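Local coordinates for protein transcobalamin-1 (Homo sapiens, PDB 4KKI) that binds vitamin B12 with femtomolar affinity and protects it from the acid of the stomach, at residues Q127-N132 with P140-Y145. Numbering follows the deposited sequence.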
loop_
_atom_site.group_PDB
_atom_site.type_symbol
_atom_site.label_atom_id
_atom_site.label_comp_id
_atom_site.label_asym_id
_atom_site.label_seq_id
_atom_site.Cartn_x
_atom_site.Cartn_y
_atom_site.Cartn_z
ATOM N N GLN A 127 2.928 0.563 -19.670
ATOM C CA GLN A 127 2.767 -0.262 -20.859
ATOM C C GLN A 127 3.594 -1.541 -20.751
ATOM O O GLN A 127 3.227 -2.577 -21.305
ATOM C CB GLN A 127 3.149 0.519 -22.118
ATOM C CG GLN A 127 2.728 -0.153 -23.416
ATOM C CD GLN A 127 1.220 -0.295 -23.539
ATOM O OE1 GLN A 127 0.460 0.512 -23.000
ATOM N NE2 GLN A 127 0.781 -1.327 -24.250
ATOM N N ALA A 128 4.710 -1.466 -20.033
ATOM C CA ALA A 128 5.543 -2.640 -19.805
ATOM C C ALA A 128 4.811 -3.643 -18.918
ATOM O O ALA A 128 4.938 -4.854 -19.101
ATOM C CB ALA A 128 6.875 -2.245 -19.186
ATOM N N GLU A 129 4.043 -3.129 -17.961
ATOM C CA GLU A 129 3.206 -3.968 -17.112
ATOM C C GLU A 129 2.194 -4.716 -17.969
ATOM O O GLU A 129 1.982 -5.917 -17.796
ATOM C CB GLU A 129 2.469 -3.119 -16.072
ATOM C CG GLU A 129 3.370 -2.366 -15.103
ATOM C CD GLU A 129 3.766 -3.198 -13.896
ATOM O OE1 GLU A 129 3.398 -4.391 -13.843
ATOM O OE2 GLU A 129 4.445 -2.655 -12.997
ATOM N N ILE A 130 1.578 -3.992 -18.899
ATOM C CA ILE A 130 0.580 -4.560 -19.799
ATOM C C ILE A 130 1.186 -5.638 -20.691
ATOM O O ILE A 130 0.622 -6.723 -20.847
ATOM C CB ILE A 130 -0.052 -3.472 -20.693
ATOM C CG1 ILE A 130 -0.713 -2.390 -19.837
ATOM C CG2 ILE A 130 -1.062 -4.084 -21.651
ATOM C CD1 ILE A 130 -1.862 -2.895 -18.993
ATOM N N GLU A 131 2.343 -5.338 -21.271
ATOM C CA GLU A 131 3.002 -6.265 -22.183
ATOM C C GLU A 131 3.529 -7.492 -21.447
ATOM O O GLU A 131 3.736 -8.545 -22.048
ATOM C CB GLU A 131 4.126 -5.561 -22.947
ATOM C CG GLU A 131 3.624 -4.480 -23.895
ATOM C CD GLU A 131 4.740 -3.617 -24.450
ATOM O OE1 GLU A 131 5.917 -3.884 -24.132
ATOM O OE2 GLU A 131 4.436 -2.667 -25.203
ATOM N N ASN A 132 3.737 -7.356 -20.143
ATOM C CA ASN A 132 4.145 -8.499 -19.340
ATOM C C ASN A 132 2.970 -9.435 -19.080
ATOM O O ASN A 132 3.143 -10.650 -18.997
ATOM C CB ASN A 132 4.776 -8.052 -18.023
ATOM C CG ASN A 132 5.391 -9.205 -17.258
ATOM O OD1 ASN A 132 6.536 -9.584 -17.499
ATOM N ND2 ASN A 132 4.627 -9.777 -16.336
ATOM N N PRO A 140 1.263 -9.133 -14.189
ATOM C CA PRO A 140 2.044 -7.923 -14.457
ATOM C C PRO A 140 3.464 -8.052 -13.920
ATOM O O PRO A 140 3.794 -9.059 -13.292
ATOM C CB PRO A 140 1.280 -6.842 -13.692
ATOM C CG PRO A 140 0.606 -7.576 -12.589
ATOM C CD PRO A 140 0.239 -8.914 -13.155
ATOM N N LEU A 141 4.294 -7.047 -14.180
ATOM C CA LEU A 141 5.653 -7.023 -13.657
ATOM C C LEU A 141 5.618 -6.934 -12.139
ATOM O O LEU A 141 6.430 -7.550 -11.450
ATOM C CB LEU A 141 6.433 -5.843 -14.241
ATOM C CG LEU A 141 6.888 -5.990 -15.693
ATOM C CD1 LEU A 141 7.494 -4.692 -16.208
ATOM C CD2 LEU A 141 7.884 -7.133 -15.815
ATOM N N THR A 142 4.661 -6.166 -11.625
ATOM C CA THR A 142 4.486 -6.015 -10.188
ATOM C C THR A 142 3.148 -6.590 -9.722
ATOM O O THR A 142 3.049 -7.776 -9.414
ATOM C CB THR A 142 4.593 -4.540 -9.758
ATOM O OG1 THR A 142 3.575 -3.772 -10.412
ATOM C CG2 THR A 142 5.960 -3.978 -10.125
ATOM N N ASN A 143 2.121 -5.747 -9.677
ATOM C CA ASN A 143 0.818 -6.159 -9.170
ATOM C C ASN A 143 -0.267 -5.161 -9.566
ATOM O O ASN A 143 0.022 -4.140 -10.188
ATOM C CB ASN A 143 0.874 -6.298 -7.650
ATOM C CG ASN A 143 1.438 -5.065 -6.980
ATOM O OD1 ASN A 143 0.789 -4.022 -6.938
ATOM N ND2 ASN A 143 2.653 -5.173 -6.459
ATOM N N TYR A 144 -1.513 -5.450 -9.202
ATOM C CA TYR A 144 -2.625 -4.579 -9.573
ATOM C C TYR A 144 -2.735 -3.340 -8.689
ATOM O O TYR A 144 -3.336 -2.342 -9.082
ATOM C CB TYR A 144 -3.951 -5.342 -9.583
ATOM C CG TYR A 144 -4.354 -5.854 -10.945
ATOM C CD1 TYR A 144 -3.399 -6.194 -11.897
ATOM C CD2 TYR A 144 -5.693 -5.983 -11.285
ATOM C CE1 TYR A 144 -3.770 -6.663 -13.145
ATOM C CE2 TYR A 144 -6.074 -6.444 -12.529
ATOM C CZ TYR A 144 -5.110 -6.782 -13.456
ATOM O OH TYR A 144 -5.494 -7.241 -14.696
ATOM N N TYR A 145 -2.163 -3.412 -7.492
ATOM C CA TYR A 145 -2.091 -2.251 -6.620
ATOM C C TYR A 145 -1.273 -1.154 -7.301
ATOM O O TYR A 145 -1.687 0.006 -7.347
ATOM C CB TYR A 145 -1.474 -2.640 -5.278
ATOM C CG TYR A 145 -1.431 -1.535 -4.252
ATOM C CD1 TYR A 145 -2.507 -1.308 -3.401
ATOM C CD2 TYR A 145 -0.307 -0.731 -4.118
ATOM C CE1 TYR A 145 -2.469 -0.302 -2.454
ATOM C CE2 TYR A 145 -0.258 0.275 -3.175
ATOM C CZ TYR A 145 -1.341 0.487 -2.346
ATOM O OH TYR A 145 -1.290 1.489 -1.406
#
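Glu129 reaches Leu141 and Thr142 because its CG stands anti to its carbonyl carbon and the chain then bends at chi2 (-86°), carrying the carboxylate off the helix to the loop. Thr142 answers with OG1 set between its own backbone N and carbonyl carbon, turned to the same acid. Two oxygens on a bendable stem suit this place, since the loop offers several donors. OE1 of Glu129 receives the N-H of Thr142 on its syn lone pair, 3.1 Å from N at 159°, and a weak, strongly bent bond from N of Leu141. OE2 of Glu129 takes the hydroxyl OG1 of Thr142 at 2.9 Å, on the syn side but 33° out of the carboxylate plane; Ser92 OG also bonds to OE2, and this grip on both oxygens should limit rotation of the group. The contact belongs to the helical N-terminal domain, an alpha6-alpha6 barrel, where it ties helix 118-135 to the loop entering helix 144-156. Asn143 N-caps that helix through OD1 to Gln146 N, while its ND2 and the carbonyl O of Thr142 bond to cyanocobalamin, so Glu129, through Thr142, is probably second-shell. Leu141 lies against the helix, CD1 3.9 Å from Ala128 CB, a short methyl that permits close approach. Asn132 suits its place doubly: ND2 bonds weakly to Thr139 O, while the amide's flank meets Leu141 CD2, 3.3 Å from OD1.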